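Local coordinates for protein beta-N-acetylhexosaminidase (PDB 1JAK) that hydrolyses terminal N-acetylhexosamine residues from glycosides as a family 20 beta-N-acetylhexosaminidase, probably by substrate-assisted catalysis, at residues V183-Y188 against A499-Y504; K177-R182 against Y460-R465; I251-H256 against D296-V301. One frame throughout, in Å; residues are numbered along the deposited sequence.

Contact 1 (V183-Y188 against A499-Y504)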
ATOM      1  N   VAL A 183       4.365   3.797  -3.941  1.00  6.69           N
ATOM      2  CA  VAL A 183       4.182   2.378  -3.641  1.00  8.77           C
ATOM      3  C   VAL A 183       4.215   1.465  -4.859  1.00  8.80           C
ATOM      4  O   VAL A 183       4.641   0.314  -4.759  1.00  9.48           O
ATOM      5  CB  VAL A 183       2.870   2.126  -2.848  1.00 10.52           C
ATOM      6  CG1 VAL A 183       2.805   3.061  -1.644  1.00 10.64           C
ATOM      7  CG2 VAL A 183       1.657   2.308  -3.739  1.00 12.75           C
ATOM      8  N   ALA A 184       3.784   1.980  -6.007  1.00  7.56           N
ATOM      9  CA  ALA A 184       3.773   1.193  -7.237  1.00  7.45           C
ATOM     10  C   ALA A 184       5.167   0.676  -7.589  1.00  7.51           C
ATOM     11  O   ALA A 184       5.311  -0.368  -8.222  1.00  8.66           O
ATOM     12  CB  ALA A 184       3.221   2.032  -8.386  1.00  8.28           C
ATOM     13  N   ARG A 185       6.193   1.408  -7.169  1.00  6.03           N
ATOM     14  CA  ARG A 185       7.575   1.027  -7.449  1.00  6.06           C
ATOM     15  C   ARG A 185       7.946  -0.347  -6.920  1.00  7.40           C
ATOM     16  O   ARG A 185       8.807  -1.020  -7.483  1.00  7.39           O
ATOM     17  CB  ARG A 185       8.550   2.026  -6.816  1.00  5.74           C
ATOM     18  CG  ARG A 185       8.592   3.401  -7.454  1.00  5.49           C
ATOM     19  CD  ARG A 185       9.394   4.360  -6.575  1.00  6.44           C
ATOM     20  NE  ARG A 185       9.505   5.686  -7.180  1.00  7.89           N
ATOM     21  CZ  ARG A 185      10.469   6.048  -8.022  1.00 10.29           C
ATOM     22  NH1 ARG A 185      11.423   5.188  -8.358  1.00 10.96           N
ATOM     23  NH2 ARG A 185      10.467   7.268  -8.545  1.00  8.67           N
ATOM     24  N   TYR A 186       7.292  -0.765  -5.842  1.00  6.88           N
ATOM     25  CA  TYR A 186       7.642  -2.025  -5.204  1.00  8.12           C
ATOM     26  C   TYR A 186       6.653  -3.178  -5.320  1.00  7.71           C
ATOM     27  O   TYR A 186       6.659  -4.106  -4.512  1.00  8.74           O
ATOM     28  CB  TYR A 186       7.993  -1.724  -3.745  1.00  8.20           C
ATOM     29  CG  TYR A 186       8.986  -0.586  -3.667  1.00  8.52           C
ATOM     30  CD1 TYR A 186      10.286  -0.737  -4.157  1.00  7.41           C
ATOM     31  CD2 TYR A 186       8.593   0.680  -3.233  1.00  8.37           C
ATOM     32  CE1 TYR A 186      11.162   0.345  -4.227  1.00  8.18           C
ATOM     33  CE2 TYR A 186       9.465   1.773  -3.301  1.00  9.28           C
ATOM     34  CZ  TYR A 186      10.745   1.596  -3.803  1.00  9.91           C
ATOM     35  OH  TYR A 186      11.600   2.672  -3.914  1.00  9.72           O
ATOM     36  N   LYS A 187       5.805  -3.105  -6.338  1.00  8.43           N
ATOM     37  CA  LYS A 187       4.843  -4.154  -6.631  1.00  7.64           C
ATOM     38  C   LYS A 187       3.723  -4.387  -5.618  1.00  7.70           C
ATOM     39  O   LYS A 187       3.166  -5.480  -5.548  1.00  7.75           O
ATOM     40  CB  LYS A 187       5.594  -5.467  -6.910  1.00  9.01           C
ATOM     41  CG  LYS A 187       6.636  -5.344  -8.035  1.00  8.59           C
ATOM     42  CD  LYS A 187       7.255  -6.697  -8.386  1.00  8.62           C
ATOM     43  CE  LYS A 187       8.279  -6.592  -9.524  1.00  8.74           C
ATOM     44  NZ  LYS A 187       9.565  -5.959  -9.101  1.00  9.13           N
ATOM     45  N   TYR A 188       3.402  -3.368  -4.825  1.00  7.77           N
ATOM     46  CA  TYR A 188       2.283  -3.483  -3.893  1.00  7.83           C
ATOM     47  C   TYR A 188       1.085  -3.616  -4.827  1.00  7.37           C
ATOM     48  O   TYR A 188       1.116  -3.079  -5.935  1.00  9.24           O
ATOM     49  CB  TYR A 188       2.129  -2.198  -3.074  1.00  7.48           C
ATOM     50  CG  TYR A 188       3.028  -2.104  -1.866  1.00  7.29           C
ATOM     51  CD1 TYR A 188       2.688  -2.744  -0.673  1.00  7.96           C
ATOM     52  CD2 TYR A 188       4.209  -1.363  -1.907  1.00  7.26           C
ATOM     53  CE1 TYR A 188       3.505  -2.645   0.454  1.00  8.25           C
ATOM     54  CE2 TYR A 188       5.034  -1.259  -0.786  1.00  7.10           C
ATOM     55  CZ  TYR A 188       4.673  -1.902   0.392  1.00  8.60           C
ATOM     56  OH  TYR A 188       5.471  -1.795   1.509  1.00  8.00           O
ATOM     57  N   ALA A 499      15.120  11.394  -7.705  1.00 10.96           N
ATOM     58  CA  ALA A 499      13.665  11.503  -7.783  1.00 11.59           C
ATOM     59  C   ALA A 499      13.073  12.521  -6.809  1.00 11.71           C
ATOM     60  O   ALA A 499      11.881  12.829  -6.876  1.00 11.97           O
ATOM     61  CB  ALA A 499      13.032  10.134  -7.541  1.00 13.21           C
ATOM     62  N   GLY A 500      13.898  13.036  -5.904  1.00 10.68           N
ATOM     63  CA  GLY A 500      13.410  14.005  -4.940  1.00 11.22           C
ATOM     64  C   GLY A 500      12.618  13.350  -3.824  1.00 11.53           C
ATOM     65  O   GLY A 500      11.723  13.961  -3.238  1.00 12.47           O
ATOM     66  N   ILE A 501      12.941  12.096  -3.535  1.00 10.65           N
ATOM     67  CA  ILE A 501      12.260  11.361  -2.477  1.00 10.74           C
ATOM     68  C   ILE A 501      13.104  11.405  -1.208  1.00 10.79           C
ATOM     69  O   ILE A 501      14.174  10.803  -1.139  1.00 12.03           O
ATOM     70  CB  ILE A 501      12.032   9.885  -2.877  1.00 10.55           C
ATOM     71  CG1 ILE A 501      11.105   9.820  -4.094  1.00 11.05           C
ATOM     72  CG2 ILE A 501      11.449   9.105  -1.696  1.00 10.89           C
ATOM     73  CD1 ILE A 501      10.875   8.418  -4.633  1.00 12.43           C
ATOM     74  N   ASP A 502      12.629  12.129  -0.203  1.00 11.73           N
ATOM     75  CA  ASP A 502      13.374  12.210   1.040  1.00 12.07           C
ATOM     76  C   ASP A 502      13.240  10.875   1.754  1.00 11.73           C
ATOM     77  O   ASP A 502      12.215  10.202   1.645  1.00 11.09           O
ATOM     78  CB  ASP A 502      12.843  13.346   1.914  1.00 14.51           C
ATOM     79  CG  ASP A 502      13.751  13.646   3.095  1.00 19.94           C
ATOM     80  OD1 ASP A 502      14.985  13.463   2.964  1.00 20.48           O
ATOM     81  OD2 ASP A 502      13.236  14.082   4.146  1.00 20.87           O
ATOM     82  N   PHE A 503      14.290  10.477   2.460  1.00 10.13           N
ATOM     83  CA  PHE A 503      14.275   9.218   3.186  1.00  9.68           C
ATOM     84  C   PHE A 503      15.239   9.284   4.356  1.00  9.77           C
ATOM     85  O   PHE A 503      16.180  10.079   4.354  1.00  9.26           O
ATOM     86  CB  PHE A 503      14.663   8.046   2.271  1.00 10.38           C
ATOM     87  CG  PHE A 503      16.085   8.100   1.763  1.00  9.72           C
ATOM     88  CD1 PHE A 503      16.433   8.939   0.709  1.00 10.33           C
ATOM     89  CD2 PHE A 503      17.072   7.301   2.338  1.00 10.65           C
ATOM     90  CE1 PHE A 503      17.745   8.984   0.232  1.00  9.80           C
ATOM     91  CE2 PHE A 503      18.389   7.338   1.869  1.00 10.82           C
ATOM     92  CZ  PHE A 503      18.726   8.180   0.814  1.00 11.07           C
ATOM     93  N   TYR A 504      14.986   8.448   5.355  1.00  8.12           N
ATOM     94  CA  TYR A 504      15.826   8.378   6.539  1.00  9.56           C
ATOM     95  C   TYR A 504      17.093   7.593   6.210  1.00  9.94           C
ATOM     96  O   TYR A 504      17.026   6.422   5.831  1.00  9.34           O
ATOM     97  CB  TYR A 504      15.055   7.685   7.665  1.00  9.40           C
ATOM     98  CG  TYR A 504      15.895   7.263   8.848  1.00  9.11           C
ATOM     99  CD1 TYR A 504      16.562   8.206   9.629  1.00 10.09           C
ATOM    100  CD2 TYR A 504      15.997   5.918   9.206  1.00  9.50           C
ATOM    101  CE1 TYR A 504      17.310   7.820  10.743  1.00 11.68           C
ATOM    102  CE2 TYR A 504      16.741   5.521  10.320  1.00  9.74           C
ATOM    103  CZ  TYR A 504      17.392   6.478  11.082  1.00 10.44           C
ATOM    104  OH  TYR A 504      18.122   6.092  12.187  1.00 11.91           O
TER
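Apolar packing comes first here: Ile501 lays its CD1 over one face of the Arg185 guanidinium, with CD1 4.0 Å from Arg185 NE. The two side chains reach in from facing backbones. Arg185 starts with CG anti to its carbonyl carbon (chi1 -70°) and then keeps straight as far as NE, and that length takes the flat group across to a backbone whose closest CA, that of Ala499, is 12.1 Å from the CA of Arg185. Ala499 adds its methyl, CB standing 4.0 Å from Arg185 NH2 in an oblique approach. Nearer its root, the arginine also packs on its own neighbour, with Arg185 CB 3.6 Å above the centre of the Tyr186 ring.

The polar part lies outside the two segments. Arg185 NH2 forms a salt bridge with Glu135, while Arg127 brings a like charge close by. Were this arginine an alanine, Glu135 would probably lose its mate and a gap would open beneath Ile501 CD1.

In the backbone, Arg185 sits in a type I turn from Ala184 to Lys187 where the chain leaves helix 173-184, and helix 493-499 closes with a Schellman motif in which Gly500 has positive phi. The chemistry is that of a charged group with an aliphatic lid: the hydrocarbon touches the guanidinium over a face and the carboxylate meets NH2, so packing and charge pairing can act on it together.

Contact 2 (K177-R182 against Y460-R465)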
ATOM      1  N   LYS A 177      -2.227  10.507  -5.345  1.00  6.71           N
ATOM      2  CA  LYS A 177      -1.677   9.955  -6.583  1.00  5.93           C
ATOM      3  C   LYS A 177      -0.163   9.854  -6.439  1.00  5.98           C
ATOM      4  O   LYS A 177       0.455   8.896  -6.906  1.00  6.64           O
ATOM      5  CB  LYS A 177      -2.024  10.847  -7.779  1.00  5.84           C
ATOM      6  CG  LYS A 177      -3.469  10.751  -8.214  1.00  6.35           C
ATOM      7  CD  LYS A 177      -3.725  11.604  -9.448  1.00  6.38           C
ATOM      8  CE  LYS A 177      -5.151  11.420  -9.945  1.00  7.22           C
ATOM      9  NZ  LYS A 177      -5.438  12.265 -11.144  1.00  7.20           N
ATOM     10  N   ARG A 178       0.431  10.853  -5.796  1.00  6.40           N
ATOM     11  CA  ARG A 178       1.868  10.858  -5.570  1.00  6.47           C
ATOM     12  C   ARG A 178       2.263   9.663  -4.701  1.00  7.75           C
ATOM     13  O   ARG A 178       3.234   8.968  -5.001  1.00  6.72           O
ATOM     14  CB  ARG A 178       2.297  12.169  -4.899  1.00  7.51           C
ATOM     15  CG  ARG A 178       3.714  12.153  -4.334  1.00  8.37           C
ATOM     16  CD  ARG A 178       4.160  13.548  -3.914  1.00  8.10           C
ATOM     17  NE  ARG A 178       5.254  13.518  -2.945  1.00  9.53           N
ATOM     18  CZ  ARG A 178       5.996  14.574  -2.620  1.00 11.14           C
ATOM     19  NH1 ARG A 178       5.768  15.751  -3.195  1.00 11.35           N
ATOM     20  NH2 ARG A 178       6.957  14.460  -1.712  1.00 10.09           N
ATOM     21  N   TYR A 179       1.506   9.411  -3.635  1.00  7.00           N
ATOM     22  CA  TYR A 179       1.834   8.284  -2.766  1.00  6.42           C
ATOM     23  C   TYR A 179       1.617   6.967  -3.513  1.00  7.08           C
ATOM     24  O   TYR A 179       2.361   6.003  -3.323  1.00  7.76           O
ATOM     25  CB  TYR A 179       0.992   8.313  -1.486  1.00  7.07           C
ATOM     26  CG  TYR A 179       1.595   7.465  -0.389  1.00  6.82           C
ATOM     27  CD1 TYR A 179       2.806   7.825   0.204  1.00  8.25           C
ATOM     28  CD2 TYR A 179       0.992   6.276   0.015  1.00  7.31           C
ATOM     29  CE1 TYR A 179       3.408   7.017   1.169  1.00  8.76           C
ATOM     30  CE2 TYR A 179       1.587   5.457   0.983  1.00  7.22           C
ATOM     31  CZ  TYR A 179       2.795   5.837   1.551  1.00  8.27           C
ATOM     32  OH  TYR A 179       3.401   5.034   2.491  1.00  7.97           O
ATOM     33  N   ILE A 180       0.594   6.929  -4.359  1.00  5.67           N
ATOM     34  CA  ILE A 180       0.315   5.738  -5.154  1.00  7.01           C
ATOM     35  C   ILE A 180       1.543   5.431  -6.008  1.00  8.44           C
ATOM     36  O   ILE A 180       1.972   4.281  -6.107  1.00  6.91           O
ATOM     37  CB  ILE A 180      -0.923   5.961  -6.063  1.00  7.07           C
ATOM     38  CG1 ILE A 180      -2.196   5.786  -5.232  1.00  7.39           C
ATOM     39  CG2 ILE A 180      -0.896   5.002  -7.258  1.00  7.30           C
ATOM     40  CD1 ILE A 180      -3.466   6.222  -5.935  1.00  7.52           C
ATOM     41  N   ASP A 181       2.124   6.460  -6.617  1.00  7.47           N
ATOM     42  CA  ASP A 181       3.300   6.233  -7.444  1.00  7.66           C
ATOM     43  C   ASP A 181       4.487   5.753  -6.615  1.00  7.68           C
ATOM     44  O   ASP A 181       5.300   4.963  -7.094  1.00  8.75           O
ATOM     45  CB  ASP A 181       3.642   7.494  -8.241  1.00 10.59           C
ATOM     46  CG  ASP A 181       2.577   7.821  -9.277  1.00 12.23           C
ATOM     47  OD1 ASP A 181       1.963   6.872  -9.807  1.00 15.19           O
ATOM     48  OD2 ASP A 181       2.362   9.011  -9.571  1.00 18.51           O
ATOM     49  N   ARG A 182       4.584   6.209  -5.367  1.00  6.32           N
ATOM     50  CA  ARG A 182       5.672   5.774  -4.500  1.00  7.00           C
ATOM     51  C   ARG A 182       5.570   4.269  -4.255  1.00  7.40           C
ATOM     52  O   ARG A 182       6.564   3.546  -4.352  1.00  7.80           O
ATOM     53  CB  ARG A 182       5.614   6.478  -3.136  1.00  8.11           C
ATOM     54  CG  ARG A 182       5.799   7.991  -3.162  1.00  7.87           C
ATOM     55  CD  ARG A 182       7.194   8.395  -3.632  1.00  8.79           C
ATOM     56  NE  ARG A 182       7.495   9.779  -3.274  1.00  8.94           N
ATOM     57  CZ  ARG A 182       7.780  10.745  -4.144  1.00  9.61           C
ATOM     58  NH1 ARG A 182       7.807  10.493  -5.447  1.00 10.87           N
ATOM     59  NH2 ARG A 182       8.051  11.968  -3.706  1.00  8.88           N
ATOM     60  N   TYR A 460       9.620  10.797   4.157  1.00  6.50           N
ATOM     61  CA  TYR A 460      10.637  10.570   5.178  1.00  7.16           C
ATOM     62  C   TYR A 460      10.317   9.404   6.112  1.00  7.59           C
ATOM     63  O   TYR A 460      11.222   8.689   6.550  1.00  8.32           O
ATOM     64  CB  TYR A 460      10.852  11.845   5.996  1.00  7.03           C
ATOM     65  CG  TYR A 460      11.898  11.693   7.075  1.00 10.36           C
ATOM     66  CD1 TYR A 460      13.259  11.729   6.772  1.00 14.02           C
ATOM     67  CD2 TYR A 460      11.521  11.480   8.399  1.00 12.25           C
ATOM     68  CE1 TYR A 460      14.224  11.553   7.773  1.00 15.37           C
ATOM     69  CE2 TYR A 460      12.468  11.304   9.399  1.00 15.36           C
ATOM     70  CZ  TYR A 460      13.813  11.342   9.082  1.00 16.27           C
ATOM     71  OH  TYR A 460      14.738  11.164  10.085  1.00 21.28           O
ATOM     72  N   MET A 461       9.034   9.207   6.409  1.00  6.78           N
ATOM     73  CA  MET A 461       8.628   8.121   7.294  1.00  7.38           C
ATOM     74  C   MET A 461       8.369   6.826   6.525  1.00  7.44           C
ATOM     75  O   MET A 461       8.529   5.734   7.066  1.00  7.77           O
ATOM     76  CB  MET A 461       7.382   8.522   8.094  1.00  7.72           C
ATOM     77  CG  MET A 461       7.622   9.669   9.081  1.00  8.91           C
ATOM     78  SD  MET A 461       9.035   9.397  10.185  1.00  9.09           S
ATOM     79  CE  MET A 461       8.401   8.101  11.267  1.00 10.94           C
ATOM     80  N   ALA A 462       7.984   6.943   5.257  1.00  6.66           N
ATOM     81  CA  ALA A 462       7.716   5.757   4.447  1.00  6.67           C
ATOM     82  C   ALA A 462       9.012   5.113   3.954  1.00  7.59           C
ATOM     83  O   ALA A 462       9.118   3.890   3.897  1.00  7.74           O
ATOM     84  CB  ALA A 462       6.828   6.120   3.263  1.00  7.58           C
ATOM     85  N   PHE A 463       9.992   5.939   3.596  1.00  8.04           N
ATOM     86  CA  PHE A 463      11.278   5.438   3.109  1.00  7.78           C
ATOM     87  C   PHE A 463      12.340   5.555   4.196  1.00  8.40           C
ATOM     88  O   PHE A 463      12.426   6.578   4.876  1.00  9.02           O
ATOM     89  CB  PHE A 463      11.718   6.221   1.868  1.00  6.77           C
ATOM     90  CG  PHE A 463      10.841   5.997   0.665  1.00  7.89           C
ATOM     91  CD1 PHE A 463       9.642   6.692   0.516  1.00  7.41           C
ATOM     92  CD2 PHE A 463      11.209   5.082  -0.315  1.00  8.53           C
ATOM     93  CE1 PHE A 463       8.825   6.478  -0.594  1.00  9.11           C
ATOM     94  CE2 PHE A 463      10.399   4.859  -1.429  1.00  8.25           C
ATOM     95  CZ  PHE A 463       9.203   5.560  -1.568  1.00  7.72           C
ATOM     96  N   PRO A 464      13.249   4.571   4.289  1.00  8.50           N
ATOM     97  CA  PRO A 464      13.416   3.358   3.480  1.00  7.82           C
ATOM     98  C   PRO A 464      12.734   2.046   3.881  1.00  7.78           C
ATOM     99  O   PRO A 464      13.089   0.997   3.348  1.00  9.35           O
ATOM    100  CB  PRO A 464      14.926   3.197   3.471  1.00  7.76           C
ATOM    101  CG  PRO A 464      15.246   3.493   4.916  1.00  7.67           C
ATOM    102  CD  PRO A 464      14.371   4.712   5.238  1.00  8.37           C
ATOM    103  N   ARG A 465      11.770   2.076   4.795  1.00  6.88           N
ATOM    104  CA  ARG A 465      11.119   0.833   5.208  1.00  5.13           C
ATOM    105  C   ARG A 465      10.063   0.294   4.238  1.00  5.54           C
ATOM    106  O   ARG A 465       9.798  -0.911   4.212  1.00  6.42           O
ATOM    107  CB  ARG A 465      10.509   1.007   6.603  1.00  6.68           C
ATOM    108  CG  ARG A 465      11.559   1.211   7.697  1.00  6.38           C
ATOM    109  CD  ARG A 465      10.933   1.552   9.051  1.00  7.26           C
ATOM    110  NE  ARG A 465      10.201   2.816   9.006  1.00  6.87           N
ATOM    111  CZ  ARG A 465       9.739   3.456  10.076  1.00  7.65           C
ATOM    112  NH1 ARG A 465       9.931   2.959  11.290  1.00  7.22           N
ATOM    113  NH2 ARG A 465       9.082   4.599   9.930  1.00  6.72           N
TER
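Arg182 and Ala462, whose side chains both take part, mark the closest backbone approach, CA to CA 9.2 Å, with the first segment wholly helical and the second leaving its helix at Phe463. Across that gap Tyr179 sets its hydroxyl end against the alanine: OH is 3.7 Å from Ala462 CB, and the methyl lies at the ring edge, near the ring plane. With CG anti to the backbone N (chi1 -161°), the ring extends from the helix far enough for OH and CE1 to meet that methyl. A second pair forms beside it, where Arg182 CD comes to 3.9 Å from Phe463 CE1 and Arg182 CB to 4.0 Å from Phe463 CZ. CB meets the ring directly, and the bend at chi2 (-65°) folds CD back to the same end; the two side chains cross at about a right angle, guanidinium and ring planes 75° apart. The contact joins helix 173-184, which follows the first strand of the TIM barrel, 159-165, to the end of helix 455-462, which follows the last, 440-447. Beyond the aliphatic part, Arg182 NH2 makes a salt bridge to Asp459, a carboxylate that Arg178 also engages, and Arg178 CG lies over one face of the Arg182 guanidinium. The peptide before Pro464 is cis, and Arg465 NH2 returns to Met461 O at 3.1 Å, an almost straight bond that uses a carbonyl lone pair.

Contact 3 (I251-H256 against D296-V301)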
ATOM      1  N   ILE A 251     -13.945   2.510   6.661  1.00  6.93           N
ATOM      2  CA  ILE A 251     -14.792   3.410   7.432  1.00  6.70           C
ATOM      3  C   ILE A 251     -14.742   2.707   8.785  1.00  7.14           C
ATOM      4  O   ILE A 251     -15.366   1.661   8.982  1.00  7.48           O
ATOM      5  CB  ILE A 251     -16.243   3.459   6.920  1.00  7.45           C
ATOM      6  CG1 ILE A 251     -16.285   4.130   5.544  1.00  8.85           C
ATOM      7  CG2 ILE A 251     -17.112   4.234   7.914  1.00  6.55           C
ATOM      8  CD1 ILE A 251     -15.787   5.562   5.538  1.00 11.69           C
ATOM      9  N   ASP A 252     -13.965   3.269   9.704  1.00  7.04           N
ATOM     10  CA  ASP A 252     -13.776   2.671  11.023  1.00  7.54           C
ATOM     11  C   ASP A 252     -15.016   2.724  11.915  1.00  7.26           C
ATOM     12  O   ASP A 252     -15.654   3.768  12.043  1.00  7.65           O
ATOM     13  CB  ASP A 252     -12.606   3.368  11.727  1.00  7.42           C
ATOM     14  CG  ASP A 252     -11.862   2.450  12.677  1.00  7.86           C
ATOM     15  OD1 ASP A 252     -12.464   1.470  13.165  1.00  7.79           O
ATOM     16  OD2 ASP A 252     -10.668   2.721  12.947  1.00  7.73           O
ATOM     17  N   MET A 253     -15.339   1.592  12.538  1.00  7.56           N
ATOM     18  CA  MET A 253     -16.490   1.497  13.434  1.00  7.87           C
ATOM     19  C   MET A 253     -16.306   0.312  14.383  1.00  6.58           C
ATOM     20  O   MET A 253     -15.639  -0.662  14.040  1.00  7.22           O
ATOM     21  CB  MET A 253     -17.777   1.325  12.618  1.00  8.59           C
ATOM     22  CG  MET A 253     -17.742   0.159  11.647  1.00  9.80           C
ATOM     23  SD  MET A 253     -19.234   0.057  10.629  1.00 10.66           S
ATOM     24  CE  MET A 253     -18.870   1.306   9.374  1.00 11.43           C
ATOM     25  N   PRO A 254     -16.889   0.380  15.595  1.00  6.96           N
ATOM     26  CA  PRO A 254     -17.700   1.464  16.154  1.00  7.37           C
ATOM     27  C   PRO A 254     -16.848   2.547  16.807  1.00  7.11           C
ATOM     28  O   PRO A 254     -17.360   3.590  17.210  1.00  7.80           O
ATOM     29  CB  PRO A 254     -18.584   0.735  17.159  1.00  7.59           C
ATOM     30  CG  PRO A 254     -17.642  -0.279  17.718  1.00  6.53           C
ATOM     31  CD  PRO A 254     -16.913  -0.798  16.484  1.00  8.71           C
ATOM     32  N   GLY A 255     -15.548   2.287  16.922  1.00  7.83           N
ATOM     33  CA  GLY A 255     -14.649   3.265  17.511  1.00  7.79           C
ATOM     34  C   GLY A 255     -14.080   4.172  16.433  1.00  8.17           C
ATOM     35  O   GLY A 255     -14.353   3.962  15.251  1.00  8.25           O
ATOM     36  N   HIS A 256     -13.295   5.174  16.829  1.00  7.35           N
ATOM     37  CA  HIS A 256     -12.693   6.108  15.872  1.00  7.10           C
ATOM     38  C   HIS A 256     -13.751   6.740  14.984  1.00  6.57           C
ATOM     39  O   HIS A 256     -13.551   6.922  13.778  1.00  7.30           O
ATOM     40  CB  HIS A 256     -11.664   5.368  15.016  1.00  7.15           C
ATOM     41  CG  HIS A 256     -10.386   5.089  15.737  1.00  7.90           C
ATOM     42  ND1 HIS A 256      -9.431   6.059  15.953  1.00  6.55           N
ATOM     43  CD2 HIS A 256      -9.924   3.965  16.335  1.00  7.17           C
ATOM     44  CE1 HIS A 256      -8.436   5.546  16.654  1.00  6.11           C
ATOM     45  NE2 HIS A 256      -8.710   4.276  16.899  1.00  7.48           N
ATOM     46  N   ASP A 296     -28.928   2.288  10.817  1.00 13.39           N
ATOM     47  CA  ASP A 296     -29.438   2.890   9.590  1.00 14.11           C
ATOM     48  C   ASP A 296     -28.266   3.664   8.994  1.00 13.74           C
ATOM     49  O   ASP A 296     -28.018   3.625   7.788  1.00 13.83           O
ATOM     50  CB  ASP A 296     -30.589   3.857   9.882  1.00 16.28           C
ATOM     51  CG  ASP A 296     -31.850   3.146  10.330  1.00 18.83           C
ATOM     52  OD1 ASP A 296     -32.133   2.048   9.806  1.00 20.44           O
ATOM     53  OD2 ASP A 296     -32.567   3.693  11.193  1.00 21.27           O
ATOM     54  N   PHE A 297     -27.547   4.362   9.869  1.00 12.58           N
ATOM     55  CA  PHE A 297     -26.378   5.152   9.493  1.00 12.09           C
ATOM     56  C   PHE A 297     -25.311   4.263   8.851  1.00 12.04           C
ATOM     57  O   PHE A 297     -24.814   4.555   7.760  1.00 11.70           O
ATOM     58  CB  PHE A 297     -25.804   5.831  10.742  1.00 13.19           C
ATOM     59  CG  PHE A 297     -24.461   6.468  10.526  1.00 14.42           C
ATOM     60  CD1 PHE A 297     -24.347   7.665   9.832  1.00 16.17           C
ATOM     61  CD2 PHE A 297     -23.307   5.861  11.012  1.00 16.24           C
ATOM     62  CE1 PHE A 297     -23.099   8.251   9.620  1.00 16.64           C
ATOM     63  CE2 PHE A 297     -22.055   6.437  10.804  1.00 16.68           C
ATOM     64  CZ  PHE A 297     -21.954   7.634  10.106  1.00 14.49           C
ATOM     65  N   VAL A 298     -24.964   3.174   9.528  1.00 11.43           N
ATOM     66  CA  VAL A 298     -23.951   2.259   9.016  1.00 11.54           C
ATOM     67  C   VAL A 298     -24.354   1.661   7.672  1.00 12.45           C
ATOM     68  O   VAL A 298     -23.533   1.566   6.759  1.00 12.32           O
ATOM     69  CB  VAL A 298     -23.670   1.118  10.015  1.00 11.35           C
ATOM     70  CG1 VAL A 298     -22.768   0.070   9.373  1.00 11.10           C
ATOM     71  CG2 VAL A 298     -23.002   1.685  11.265  1.00 11.08           C
ATOM     72  N   ASP A 299     -25.616   1.267   7.543  1.00 11.96           N
ATOM     73  CA  ASP A 299     -26.082   0.688   6.291  1.00 12.90           C
ATOM     74  C   ASP A 299     -25.986   1.711   5.159  1.00 12.73           C
ATOM     75  O   ASP A 299     -25.520   1.383   4.064  1.00 13.98           O
ATOM     76  CB  ASP A 299     -27.519   0.181   6.436  1.00 14.08           C
ATOM     77  CG  ASP A 299     -27.983  -0.605   5.223  1.00 15.86           C
ATOM     78  OD1 ASP A 299     -28.283   0.024   4.192  1.00 17.77           O
ATOM     79  OD2 ASP A 299     -28.033  -1.851   5.296  1.00 18.78           O
ATOM     80  N   ASP A 300     -26.407   2.947   5.423  1.00 12.09           N
ATOM     81  CA  ASP A 300     -26.346   3.998   4.407  1.00 11.88           C
ATOM     82  C   ASP A 300     -24.911   4.244   3.943  1.00 12.54           C
ATOM     83  O   ASP A 300     -24.640   4.324   2.742  1.00 11.04           O
ATOM     84  CB  ASP A 300     -26.921   5.322   4.929  1.00 12.83           C
ATOM     85  CG  ASP A 300     -28.437   5.311   5.040  1.00 14.47           C
ATOM     86  OD1 ASP A 300     -29.093   4.495   4.357  1.00 14.73           O
ATOM     87  OD2 ASP A 300     -28.974   6.141   5.801  1.00 13.95           O
ATOM     88  N   VAL A 301     -23.995   4.368   4.898  1.00 12.05           N
ATOM     89  CA  VAL A 301     -22.596   4.623   4.570  1.00 12.08           C
ATOM     90  C   VAL A 301     -21.932   3.471   3.818  1.00 11.89           C
ATOM     91  O   VAL A 301     -21.290   3.688   2.789  1.00 11.14           O
ATOM     92  CB  VAL A 301     -21.778   4.938   5.841  1.00 12.61           C
ATOM     93  CG1 VAL A 301     -20.291   5.003   5.506  1.00 13.35           C
ATOM     94  CG2 VAL A 301     -22.234   6.265   6.425  1.00 11.12           C
TER
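The loop that leaves barrel strand 246-250 packs here on helix 292-307 of the TIM barrel, and the same loop carries His256 into the inhibitor pocket. Its first half turns two apolar side chains to the helix. Met253 and Val298 meet tip to tip, with Met253 SD 3.8 Å from Val298 CG1 and Met253 CE 4.1 Å from the same methyl. Met253 CG stands between the backbone N and the carbonyl carbon (chi1 54°), and a bend at chi3 (80°) curls the methyl round so that sulfur and CE both touch one valine branch. One turn further along the helix, Val301 puts its CG1 against Ile251, 4.1 Å from both CG1 and CG2 of the isoleucine. That valine's other branch is used within the helix: Val301 CG2 rests 3.8 Å above the Phe297 ring, offset toward its rim.

Phe332 of helix 326-342 also touches Met253, so the methionine meets two helices. On the pocket side, His256 touches the inhibitor and hydrogen-bonds through NE2 to Glu320 and through ND1 to Asp197, while Asp252 OD1 accepts from the backbone N of Gly318. All four residues that meet across the contact are buried and use only hydrocarbon and thioether atoms, which implies that dispersion and exclusion of water hold loop to helix here, while the polar groups of the loop do their bonding elsewhere.

Contacts 1 and 2 are neighbours, their centres 5 Å apart, and both use helix 173-184, contact 2 along the helix itself, contact 1 where the chain leaves it. They touch directly: Ile501 CG1 packs 3.5 Å from Arg182 CZ, and Tyr504 N probably hydrogen-bonds to Phe463 O at 3.2 Å. Their segments also alternate along the chain. Contact 3 belongs to another part of the barrel, its centre about 33 Å from that of contact 1 and 29 Å from that of contact 2; the nearest atoms are about 19 Å and 17 Å away. It alone contributes a pocket residue, His256. The side chains of Tyr179 and Met253 each lie about 13 Å from the bound inhibitor.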